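PDB 6R3W: UPF0678 fatty acid-binding protein-like protein ERS007657_00996 from Mycobacterium tuberculosis, which binds one heme b in a surface cleft of a beta-barrel and probably detoxifies peroxynitrite by isomerising it to nitrate. Local coordinates for residues 73-81 and 91-99. Sequence-based numbering, arbitrary orientation.
Sequences VCRPGCVEL and EIEVGTYSV
Ile92 CA makes a C-H...O contact with Leu81 O, which also accepts a bond from Glu93 N. Glu93 O returns the grip to Leu81 N at 2.8 Å, so this hydrogen-bonded pair of the antiparallel hairpin 78-85/89-100 is closed in both directions. Beyond CB the side chains of these two residues part; the Glu93 carboxylate pairs with Arg130, and Leu81 packs on Leu71 and Leu108. Val94 sits opposite Glu80 on the other face of the sheet, with its CG1 3.8 Å from Val79 O, while the Glu80 carboxylate turns to Arg72. At Gly95 the backbone meets Val79 in a second two-way pair: Gly95 N reaches Val79 O in the carbonyl plane, whereas Val79 N approaches Gly95 O from well above that plane. Val79 CG2 lies against the Gly95 carbonyl, 3.6 Å from Gly95 C. Thr96, in the non-hydrogen-bonded pair with Cys78, has CB 3.4 Å from Gly77 O. Tyr97 then folds back over the turn: with chi1 at 60°, CG stands between its own N and carbonyl carbon, and the ring lies across Gly77, whose CA makes a CH-pi contact 3.9 Å from the ring centroid. Val79 CG1 meets the ring obliquely, 3.7 Å from Tyr97 CD2. Gly77 N donates to Tyr97 OH at 2.9 Å, nearly straight at 163°. The type II turn Arg75-Cys78, spanned by the disulfide from Cys74 to Cys78, is thus held at Gly77 by two bonds, one to the phenol and a longer one from Tyr97 N to Gly77 O, consistent with a turn kept close to strand 89-100.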
loop_
_atom_site.group_PDB
_atom_site.type_symbol
_atom_site.label_atom_id
_atom_site.label_comp_id
_atom_site.label_asym_id
_atom_site.label_seq_id
_atom_site.Cartn_x
_atom_site.Cartn_y
_atom_site.Cartn_z
ATOM N N VAL A 73 -7.047 9.898 -7.197
ATOM C CA VAL A 73 -6.337 10.411 -8.382
ATOM C C VAL A 73 -6.424 11.941 -8.361
ATOM O O VAL A 73 -7.531 12.484 -8.396
ATOM C CB VAL A 73 -6.881 9.779 -9.673
ATOM C CG1 VAL A 73 -6.341 10.484 -10.903
ATOM C CG2 VAL A 73 -6.555 8.303 -9.722
ATOM N N CYS A 74 -5.262 12.590 -8.243
ATOM C CA CYS A 74 -5.117 14.065 -8.135
ATOM C C CYS A 74 -4.865 14.617 -9.549
ATOM O O CYS A 74 -3.793 15.214 -9.802
ATOM C CB CYS A 74 -4.047 14.467 -7.085
ATOM S SG CYS A 74 -2.654 13.295 -6.905
ATOM N N ARG A 75 -5.840 14.394 -10.434
ATOM C CA ARG A 75 -5.753 14.490 -11.916
ATOM C C ARG A 75 -5.017 13.274 -12.437
ATOM O O ARG A 75 -4.066 12.787 -11.806
ATOM C CB ARG A 75 -5.085 15.777 -12.402
ATOM C CG ARG A 75 -5.778 17.038 -11.914
ATOM C CD ARG A 75 -5.111 18.322 -12.361
ATOM N NE ARG A 75 -5.784 19.481 -11.766
ATOM C CZ ARG A 75 -5.787 20.703 -12.284
ATOM N NH1 ARG A 75 -5.113 20.957 -13.388
ATOM N NH2 ARG A 75 -6.415 21.683 -11.655
ATOM N N PRO A 76 -5.444 12.726 -13.593
ATOM C CA PRO A 76 -4.788 11.555 -14.155
ATOM C C PRO A 76 -3.259 11.658 -14.114
ATOM O O PRO A 76 -2.685 12.678 -14.532
ATOM C CB PRO A 76 -5.344 11.533 -15.577
ATOM C CG PRO A 76 -6.767 12.023 -15.381
ATOM C CD PRO A 76 -6.644 13.114 -14.341
ATOM N N GLY A 77 -2.632 10.607 -13.602
ATOM C CA GLY A 77 -1.159 10.496 -13.509
ATOM C C GLY A 77 -0.640 10.735 -12.094
ATOM O O GLY A 77 0.529 10.396 -11.826
ATOM N N CYS A 78 -1.459 11.325 -11.243
ATOM C CA CYS A 78 -1.127 11.744 -9.860
ATOM C C CYS A 78 -1.943 10.904 -8.883
ATOM O O CYS A 78 -3.159 10.724 -9.122
ATOM C CB CYS A 78 -1.454 13.227 -9.713
ATOM S SG CYS A 78 -1.128 13.957 -8.087
ATOM N N VAL A 79 -1.331 10.465 -7.790
ATOM C CA VAL A 79 -2.047 9.720 -6.733
ATOM C C VAL A 79 -1.730 10.316 -5.364
ATOM O O VAL A 79 -0.584 10.687 -5.083
ATOM C CB VAL A 79 -1.758 8.206 -6.767
ATOM C CG1 VAL A 79 -2.655 7.497 -7.763
ATOM C CG2 VAL A 79 -0.304 7.885 -7.059
ATOM N N GLU A 80 -2.733 10.260 -4.504
ATOM C CA GLU A 80 -2.631 10.470 -3.044
ATOM C C GLU A 80 -3.199 9.214 -2.377
ATOM O O GLU A 80 -4.400 8.946 -2.536
ATOM C CB GLU A 80 -3.379 11.737 -2.593
ATOM C CG GLU A 80 -2.815 13.031 -3.153
ATOM C CD GLU A 80 -3.775 14.193 -3.136
ATOM O OE1 GLU A 80 -4.946 13.982 -2.808
ATOM O OE2 GLU A 80 -3.323 15.341 -3.412
ATOM N N LEU A 81 -2.366 8.491 -1.625
ATOM C CA LEU A 81 -2.764 7.293 -0.849
ATOM C C LEU A 81 -2.910 7.716 0.605
ATOM O O LEU A 81 -1.955 8.225 1.182
ATOM C CB LEU A 81 -1.711 6.196 -1.009
ATOM C CG LEU A 81 -1.954 4.917 -0.212
ATOM C CD1 LEU A 81 -3.230 4.200 -0.670
ATOM C CD2 LEU A 81 -0.755 3.991 -0.341
ATOM N N GLU A 91 -1.003 7.972 7.446
ATOM C CA GLU A 91 -0.028 8.034 6.327
ATOM C C GLU A 91 -0.732 8.729 5.154
ATOM O O GLU A 91 -1.825 8.290 4.765
ATOM C CB GLU A 91 0.453 6.576 6.010
ATOM C CG GLU A 91 1.268 6.389 4.749
ATOM C CD GLU A 91 1.605 4.950 4.454
ATOM O OE1 GLU A 91 1.055 4.031 5.132
ATOM O OE2 GLU A 91 2.341 4.706 3.448
ATOM N N ILE A 92 -0.082 9.715 4.537
ATOM C CA ILE A 92 -0.432 10.190 3.188
ATOM C C ILE A 92 0.796 10.056 2.316
ATOM O O ILE A 92 1.832 10.687 2.621
ATOM C CB ILE A 92 -0.972 11.613 3.182
ATOM C CG1 ILE A 92 -2.174 11.757 4.112
ATOM C CG2 ILE A 92 -1.301 12.006 1.750
ATOM C CD1 ILE A 92 -2.748 13.171 4.174
ATOM N N GLU A 93 0.719 9.200 1.302
ATOM C CA GLU A 93 1.808 9.100 0.326
ATOM C C GLU A 93 1.353 9.745 -0.964
ATOM O O GLU A 93 0.172 9.603 -1.342
ATOM C CB GLU A 93 2.168 7.655 0.048
ATOM C CG GLU A 93 2.679 6.909 1.249
ATOM C CD GLU A 93 3.611 5.764 0.922
ATOM O OE1 GLU A 93 4.211 5.781 -0.200
ATOM O OE2 GLU A 93 3.876 4.969 1.861
ATOM N N VAL A 94 2.231 10.482 -1.603
ATOM C CA VAL A 94 1.918 11.195 -2.852
ATOM C C VAL A 94 2.836 10.653 -3.932
ATOM O O VAL A 94 4.003 10.367 -3.652
ATOM C CB VAL A 94 2.050 12.705 -2.649
ATOM C CG1 VAL A 94 1.686 13.466 -3.906
ATOM C CG2 VAL A 94 1.216 13.184 -1.474
ATOM N N GLY A 95 2.347 10.574 -5.156
ATOM C CA GLY A 95 3.234 10.187 -6.257
ATOM C C GLY A 95 2.531 10.116 -7.573
ATOM O O GLY A 95 1.592 10.907 -7.830
ATOM N N THR A 96 3.012 9.225 -8.422
ATOM C CA THR A 96 2.653 9.179 -9.841
ATOM C C THR A 96 2.465 7.735 -10.276
ATOM O O THR A 96 2.901 6.811 -9.587
ATOM C CB THR A 96 3.703 9.894 -10.690
ATOM O OG1 THR A 96 4.948 9.212 -10.548
ATOM C CG2 THR A 96 3.853 11.345 -10.312
ATOM N N TYR A 97 1.913 7.571 -11.454
ATOM C CA TYR A 97 1.862 6.251 -12.090
ATOM C C TYR A 97 1.964 6.383 -13.598
ATOM O O TYR A 97 1.754 7.470 -14.164
ATOM C CB TYR A 97 0.602 5.499 -11.686
ATOM C CG TYR A 97 -0.676 6.190 -12.070
ATOM C CD1 TYR A 97 -1.241 6.011 -13.326
ATOM C CD2 TYR A 97 -1.311 7.036 -11.184
ATOM C CE1 TYR A 97 -2.413 6.653 -13.683
ATOM C CE2 TYR A 97 -2.511 7.636 -11.503
ATOM C CZ TYR A 97 -3.053 7.470 -12.771
ATOM O OH TYR A 97 -4.182 8.159 -13.121
ATOM N N SER A 98 2.284 5.254 -14.216
ATOM C CA SER A 98 2.362 5.108 -15.674
ATOM C C SER A 98 1.733 3.790 -16.077
ATOM O O SER A 98 1.734 2.834 -15.286
ATOM C CB SER A 98 3.773 5.180 -16.151
ATOM O OG SER A 98 4.501 4.068 -15.677
ATOM N N VAL A 99 1.162 3.782 -17.254
ATOM C CA VAL A 99 0.588 2.581 -17.904
ATOM C C VAL A 99 1.476 2.202 -19.073
ATOM O O VAL A 99 1.681 3.051 -19.976
ATOM C CB VAL A 99 -0.846 2.838 -18.373
ATOM C CG1 VAL A 99 -1.426 1.632 -19.101
ATOM C CG2 VAL A 99 -1.762 3.256 -17.223
#